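PDB 5O95: ribosomal RNA small subunit methyltransferase E from Legionella pneumophila, which probably methylates the N3 position of a specific uridine of 16S ribosomal RNA in the assembled small subunit, with S-adenosyl-L-methionine as methyl donor. Local coordinates for residues Gly48-Phe53 with Arg147-Glu152; Glu116-Lys121 with Ile196-Gly201. One frame throughout, in Å; residues are numbered along the deposited sequence.

Contact 1 (Gly48-Phe53 with Arg147-Glu152); sequences GDNKEF and RNQIPE
The backbone of N50 reaches across to that of N148, N50 N giving its hydrogen to N148 O over 3.0 Å and arriving from above the carbonyl plane. G48 flanks the same junction: its backbone turns with positive phi, a conformation that calls for glycine, and its carbonyl O receives a CA-H...O contact from Q149 CA at 3.5 Å. A water takes the N-H of I150 and donates to G48 O, and so bridges the two segments. With chi1 -61°, CG of N50 stands anti to the carbonyl carbon and beside the backbone N, which turns the amide to Q149; N50 ND2 donates to Q149 OE1 at 2.9 Å, the acceptor lying close to the N50 amide plane while the two amide planes stand 61° apart. The other end of that amide, OD1, takes a second water that is held by N148 N.

This is the seam between the two domains of an RsmE-like enzyme: 48-53 leads into strand 51-61 of the PUA domain, and 147-152 follows helix 124-145 of the SPOUT methyltransferase domain. Here N148 is buried, and its side chain runs at about a right angle to that of E52. N148 ND2 meets E52 OE2 on the anti side at 2.9 Å, carboxylate and amide planes being nearly perpendicular. Both groups have further partners: E52 OE2 forms a salt bridge with R77, while N148 bonds to R8 through OD1 and to V75 O through ND2.

Contact 2 (Glu116-Lys121 with Ile196-Gly201); sequences ERCQVK and IGPEGG
Chi1 of R117, -57°, sets CG anti to the carbonyl carbon, and from CG to NE the chain runs extended, carrying the guanidinium along the backbone of G200 and G201. There R117 NH1 donates to G200 O at 3.0 Å, with an angle of 150° at the hydrogen; the carbonyl oxygen sits at the edge of the guanidinium, tilted slightly from its plane. R117 CD lies close to both carbonyls, 3.3 Å from G200 O and 3.6 Å from G201 O, while R117 CB is 3.7 Å from G201 O.

Two waters join the backbones on this side. One accepts from R117 N and donates to G201 O; the other donates to R117 O and accepts from G200 N. Both polar atoms of R117's backbone are thus tied to the glycines without a direct bond to them.

At the backbone of R117, the P198 ring supplies the apolar part of the contact. Its CG packs where R117 passes into C118, 3.8 Å from R117 C, and C118 SG rests 4.3 Å from P198 CB. A88 of strand 82-88 touches both P198 and C118 and backs the pair from the central sheet.

A type I beta turn from P198 to G201, closed by G201 N bonding to P198 O at 2.9 Å, presents the carbonyl that R117 NH1 grips. G201 leaves the turn with a positive phi suited to glycine, while E199 OE2 accepts a bond from the backbone N of T227. This glycine-rich loop after strand 191-196 is part of the S-adenosyl-L-methionine site of the SPOUT methyltransferase domain, to which G197 belongs, although no cofactor is bound to this chain.

Both are surface contacts, on opposite sides of the chain's centre, with their centres about 32 Å apart and no atoms touching. Contact 1 joins two domains, PUA to methyltransferase; contact 2 joins two loops inside the methyltransferase domain, at the ends of strands 109-114 and 191-196. Helix 124-145 lies between them along the chain, with 116-121 before it and 147-152 after it. Their chemistry differs accordingly: contact 1 combines direct backbone and amide bonds with a carboxylate, round a buried asparagine, whereas contact 2 has one direct hydrogen bond, from an exposed arginine, and relies on proline packing and water bridges beside the cofactor site.

Contact 1 (Gly48-Phe53 with Arg147-Glu152)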
loop_
_atom_site.group_PDB
_atom_site.type_symbol
_atom_site.label_atom_id
_atom_site.label_comp_id
_atom_site.label_asym_id
_atom_site.label_seq_id
_atom_site.Cartn_x
_atom_site.Cartn_y
_atom_site.Cartn_z
ATOM N N GLY B 48 -24.157 5.862 3.537
ATOM C CA GLY B 48 -23.531 6.499 2.401
ATOM C C GLY B 48 -23.747 7.986 2.305
ATOM O O GLY B 48 -23.260 8.605 1.361
ATOM N N ASP B 49 -24.468 8.589 3.250
ATOM C CA ASP B 49 -24.698 10.020 3.261
ATOM C C ASP B 49 -24.238 10.617 4.590
ATOM O O ASP B 49 -24.811 11.588 5.088
ATOM C CB ASP B 49 -26.171 10.329 2.985
ATOM C CG ASP B 49 -26.415 11.783 2.615
ATOM O OD1 ASP B 49 -25.524 12.431 2.016
ATOM O OD2 ASP B 49 -27.517 12.274 2.932
ATOM N N ASN B 50 -23.172 10.035 5.165
ATOM C CA ASN B 50 -22.506 10.600 6.342
ATOM C C ASN B 50 -23.408 10.644 7.576
ATOM O O ASN B 50 -23.285 11.544 8.424
ATOM C CB ASN B 50 -21.859 11.939 6.005
ATOM C CG ASN B 50 -20.808 11.774 4.931
ATOM O OD1 ASN B 50 -19.880 10.999 5.109
ATOM N ND2 ASN B 50 -20.980 12.455 3.793
ATOM N N LYS B 51 -24.307 9.670 7.691
ATOM C CA LYS B 51 -25.048 9.437 8.923
ATOM C C LYS B 51 -24.690 8.061 9.464
ATOM O O LYS B 51 -24.606 7.089 8.702
ATOM C CB LYS B 51 -26.556 9.523 8.697
ATOM C CG LYS B 51 -27.017 10.928 8.370
ATOM C CD LYS B 51 -28.522 10.968 8.109
ATOM C CE LYS B 51 -28.945 12.334 7.605
ATOM N NZ LYS B 51 -30.394 12.349 7.272
ATOM N N GLU B 52 -24.492 7.987 10.778
ATOM C CA GLU B 52 -24.248 6.737 11.488
ATOM C C GLU B 52 -25.451 6.443 12.374
ATOM O O GLU B 52 -25.936 7.335 13.079
ATOM C CB GLU B 52 -22.988 6.831 12.351
ATOM C CG GLU B 52 -21.699 6.700 11.533
ATOM C CD GLU B 52 -20.460 6.742 12.396
ATOM O OE1 GLU B 52 -20.546 6.699 13.641
ATOM O OE2 GLU B 52 -19.357 6.789 11.817
ATOM N N PHE B 53 -25.927 5.198 12.331
ATOM C CA PHE B 53 -27.107 4.766 13.077
ATOM C C PHE B 53 -26.644 3.758 14.118
ATOM O O PHE B 53 -26.165 2.675 13.776
ATOM C CB PHE B 53 -28.126 4.160 12.118
ATOM C CG PHE B 53 -28.557 5.110 11.036
ATOM C CD1 PHE B 53 -27.806 5.227 9.861
ATOM C CD2 PHE B 53 -29.710 5.884 11.191
ATOM C CE1 PHE B 53 -28.175 6.125 8.875
ATOM C CE2 PHE B 53 -30.086 6.791 10.216
ATOM C CZ PHE B 53 -29.323 6.896 9.040
ATOM N N ARG B 147 -15.327 5.550 6.680
ATOM C CA ARG B 147 -15.992 6.466 5.760
ATOM C C ARG B 147 -17.467 6.141 5.730
ATOM O O ARG B 147 -17.852 4.973 5.617
ATOM C CB ARG B 147 -15.468 6.263 4.336
ATOM C CG ARG B 147 -14.118 6.895 4.170
ATOM C CD ARG B 147 -13.619 6.627 2.761
ATOM N NE ARG B 147 -14.270 7.537 1.822
ATOM C CZ ARG B 147 -13.936 7.671 0.547
ATOM N NH1 ARG B 147 -12.912 6.964 0.058
ATOM N NH2 ARG B 147 -14.581 8.539 -0.230
ATOM N N ASN B 148 -18.282 7.190 5.791
ATOM C CA ASN B 148 -19.733 7.044 5.763
ATOM C C ASN B 148 -20.336 7.497 4.450
ATOM O O ASN B 148 -21.568 7.635 4.336
ATOM C CB ASN B 148 -20.357 7.770 6.951
ATOM C CG ASN B 148 -19.910 7.183 8.261
ATOM O OD1 ASN B 148 -19.852 5.979 8.398
ATOM N ND2 ASN B 148 -19.597 8.034 9.234
ATOM N N GLN B 149 -19.492 7.632 3.434
ATOM C CA GLN B 149 -19.867 7.963 2.079
ATOM C C GLN B 149 -19.042 7.025 1.226
ATOM O O GLN B 149 -17.866 6.805 1.528
ATOM C CB GLN B 149 -19.484 9.409 1.777
ATOM C CG GLN B 149 -19.864 9.912 0.411
ATOM C CD GLN B 149 -19.634 11.413 0.253
ATOM O OE1 GLN B 149 -19.688 12.186 1.221
ATOM N NE2 GLN B 149 -19.378 11.834 -0.979
ATOM N N ILE B 150 -19.662 6.457 0.194
ATOM C CA ILE B 150 -19.008 5.490 -0.682
ATOM C C ILE B 150 -18.377 6.233 -1.854
ATOM O O ILE B 150 -19.047 7.054 -2.480
ATOM C CB ILE B 150 -20.032 4.482 -1.233
ATOM C CG1 ILE B 150 -20.931 3.940 -0.114
ATOM C CG2 ILE B 150 -19.298 3.372 -2.025
ATOM C CD1 ILE B 150 -20.193 3.212 0.979
ATOM N N PRO B 151 -17.096 5.977 -2.183
ATOM C CA PRO B 151 -16.503 6.589 -3.377
ATOM C C PRO B 151 -17.329 6.247 -4.602
ATOM O O PRO B 151 -17.936 5.181 -4.682
ATOM C CB PRO B 151 -15.113 5.926 -3.486
ATOM C CG PRO B 151 -14.883 5.159 -2.251
ATOM C CD PRO B 151 -16.174 5.122 -1.430
ATOM N N GLU B 152 -17.339 7.165 -5.568
ATOM C CA GLU B 152 -17.973 6.887 -6.849
ATOM C C GLU B 152 -17.105 5.913 -7.637
ATOM O O GLU B 152 -15.900 6.118 -7.788
ATOM C CB GLU B 152 -18.151 8.191 -7.632
ATOM C CG GLU B 152 -18.887 8.026 -8.958
ATOM C CD GLU B 152 -19.117 9.349 -9.672
ATOM O OE1 GLU B 152 -18.695 10.400 -9.145
ATOM O OE2 GLU B 152 -19.721 9.338 -10.762
HETATM O O HOH W 1 -22.238 7.282 -0.795
HETATM O O HOH W 2 -17.510 9.944 5.445
#

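Contact 2 (Glu116-Lys121 with Ile196-Gly201)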
loop_
_atom_site.group_PDB
_atom_site.type_symbol
_atom_site.label_atom_id
_atom_site.label_comp_id
_atom_site.label_asym_id
_atom_site.label_seq_id
_atom_site.Cartn_x
_atom_site.Cartn_y
_atom_site.Cartn_z
ATOM N N GLU B 116 -3.354 1.606 -23.989
ATOM C CA GLU B 116 -2.817 0.826 -25.100
ATOM C C GLU B 116 -1.952 -0.327 -24.607
ATOM O O GLU B 116 -1.969 -1.418 -25.192
ATOM C CB GLU B 116 -2.036 1.750 -26.031
ATOM C CG GLU B 116 -1.429 1.081 -27.252
ATOM C CD GLU B 116 -0.792 2.080 -28.212
ATOM O OE1 GLU B 116 -1.520 2.928 -28.773
ATOM O OE2 GLU B 116 0.442 2.025 -28.397
ATOM N N ARG B 117 -1.221 -0.126 -23.509
ATOM C CA ARG B 117 -0.275 -1.121 -23.027
ATOM C C ARG B 117 -0.796 -1.978 -21.872
ATOM O O ARG B 117 -0.002 -2.677 -21.238
ATOM C CB ARG B 117 1.046 -0.456 -22.659
ATOM C CG ARG B 117 1.625 0.296 -23.831
ATOM C CD ARG B 117 3.021 0.782 -23.549
ATOM N NE ARG B 117 3.640 1.364 -24.736
ATOM C CZ ARG B 117 4.728 2.127 -24.683
ATOM N NH1 ARG B 117 5.279 2.398 -23.505
ATOM N NH2 ARG B 117 5.261 2.621 -25.797
ATOM N N CYS B 118 -2.097 -1.960 -21.589
ATOM C CA CYS B 118 -2.611 -2.854 -20.559
ATOM C C CYS B 118 -2.415 -4.310 -20.970
ATOM O O CYS B 118 -2.467 -4.657 -22.152
ATOM C CB CYS B 118 -4.090 -2.573 -20.285
ATOM S SG CYS B 118 -4.360 -0.970 -19.516
ATOM N N GLN B 119 -2.164 -5.164 -19.979
ATOM C CA GLN B 119 -1.847 -6.561 -20.254
ATOM C C GLN B 119 -3.077 -7.426 -20.499
ATOM O O GLN B 119 -2.927 -8.592 -20.878
ATOM C CB GLN B 119 -1.043 -7.160 -19.093
ATOM C CG GLN B 119 0.407 -6.717 -19.026
ATOM C CD GLN B 119 1.120 -7.253 -17.799
ATOM O OE1 GLN B 119 1.046 -6.662 -16.719
ATOM N NE2 GLN B 119 1.815 -8.380 -17.956
ATOM N N VAL B 120 -4.283 -6.892 -20.303
ATOM C CA VAL B 120 -5.467 -7.719 -20.126
ATOM C C VAL B 120 -6.613 -7.209 -20.983
ATOM O O VAL B 120 -6.624 -6.064 -21.440
ATOM C CB VAL B 120 -5.908 -7.780 -18.650
ATOM C CG1 VAL B 120 -4.874 -8.524 -17.828
ATOM C CG2 VAL B 120 -6.104 -6.378 -18.118
ATOM N N LYS B 121 -7.587 -8.095 -21.183
ATOM C CA LYS B 121 -8.848 -7.797 -21.843
ATOM C C LYS B 121 -9.963 -8.462 -21.054
ATOM O O LYS B 121 -9.828 -9.613 -20.629
ATOM C CB LYS B 121 -8.863 -8.355 -23.269
ATOM C CG LYS B 121 -7.875 -7.698 -24.216
ATOM C CD LYS B 121 -8.317 -6.293 -24.585
ATOM C CE LYS B 121 -9.741 -6.295 -25.119
ATOM N NZ LYS B 121 -9.932 -7.308 -26.196
ATOM N N ILE B 196 -2.964 6.665 -13.360
ATOM C CA ILE B 196 -1.921 5.661 -13.163
ATOM C C ILE B 196 -2.047 4.672 -14.301
ATOM O O ILE B 196 -3.089 4.019 -14.446
ATOM C CB ILE B 196 -2.099 4.944 -11.825
ATOM C CG1 ILE B 196 -2.216 6.000 -10.730
ATOM C CG2 ILE B 196 -0.974 3.930 -11.598
ATOM C CD1 ILE B 196 -1.491 5.686 -9.518
ATOM N N GLY B 197 -0.997 4.570 -15.120
ATOM C CA GLY B 197 -0.997 3.661 -16.237
ATOM C C GLY B 197 -0.542 2.266 -15.867
ATOM O O GLY B 197 -0.257 1.952 -14.710
ATOM N N PRO B 198 -0.474 1.395 -16.870
ATOM C CA PRO B 198 0.004 0.032 -16.640
ATOM C C PRO B 198 1.513 0.031 -16.471
ATOM O O PRO B 198 2.204 1.020 -16.721
ATOM C CB PRO B 198 -0.387 -0.694 -17.933
ATOM C CG PRO B 198 -0.286 0.397 -18.994
ATOM C CD PRO B 198 -0.741 1.674 -18.291
ATOM N N GLU B 199 2.025 -1.128 -16.063
ATOM C CA GLU B 199 3.458 -1.254 -15.827
ATOM C C GLU B 199 4.271 -0.934 -17.070
ATOM O O GLU B 199 5.367 -0.386 -16.955
ATOM C CB GLU B 199 3.787 -2.632 -15.250
ATOM C CG GLU B 199 2.934 -2.922 -14.018
ATOM C CD GLU B 199 3.624 -3.730 -12.933
ATOM O OE1 GLU B 199 4.478 -4.578 -13.270
ATOM O OE2 GLU B 199 3.291 -3.517 -11.741
ATOM N N GLY B 200 3.749 -1.225 -18.262
ATOM C CA GLY B 200 4.470 -0.905 -19.480
ATOM C C GLY B 200 4.424 0.540 -19.925
ATOM O O GLY B 200 5.024 0.879 -20.943
ATOM N N GLY B 201 3.699 1.407 -19.221
ATOM C CA GLY B 201 3.721 2.825 -19.520
ATOM C C GLY B 201 2.691 3.248 -20.551
ATOM O O GLY B 201 1.650 2.610 -20.745
HETATM O O HOH W 3 -0.663 2.488 -22.299
HETATM O O HOH W 4 1.819 -3.058 -19.337
#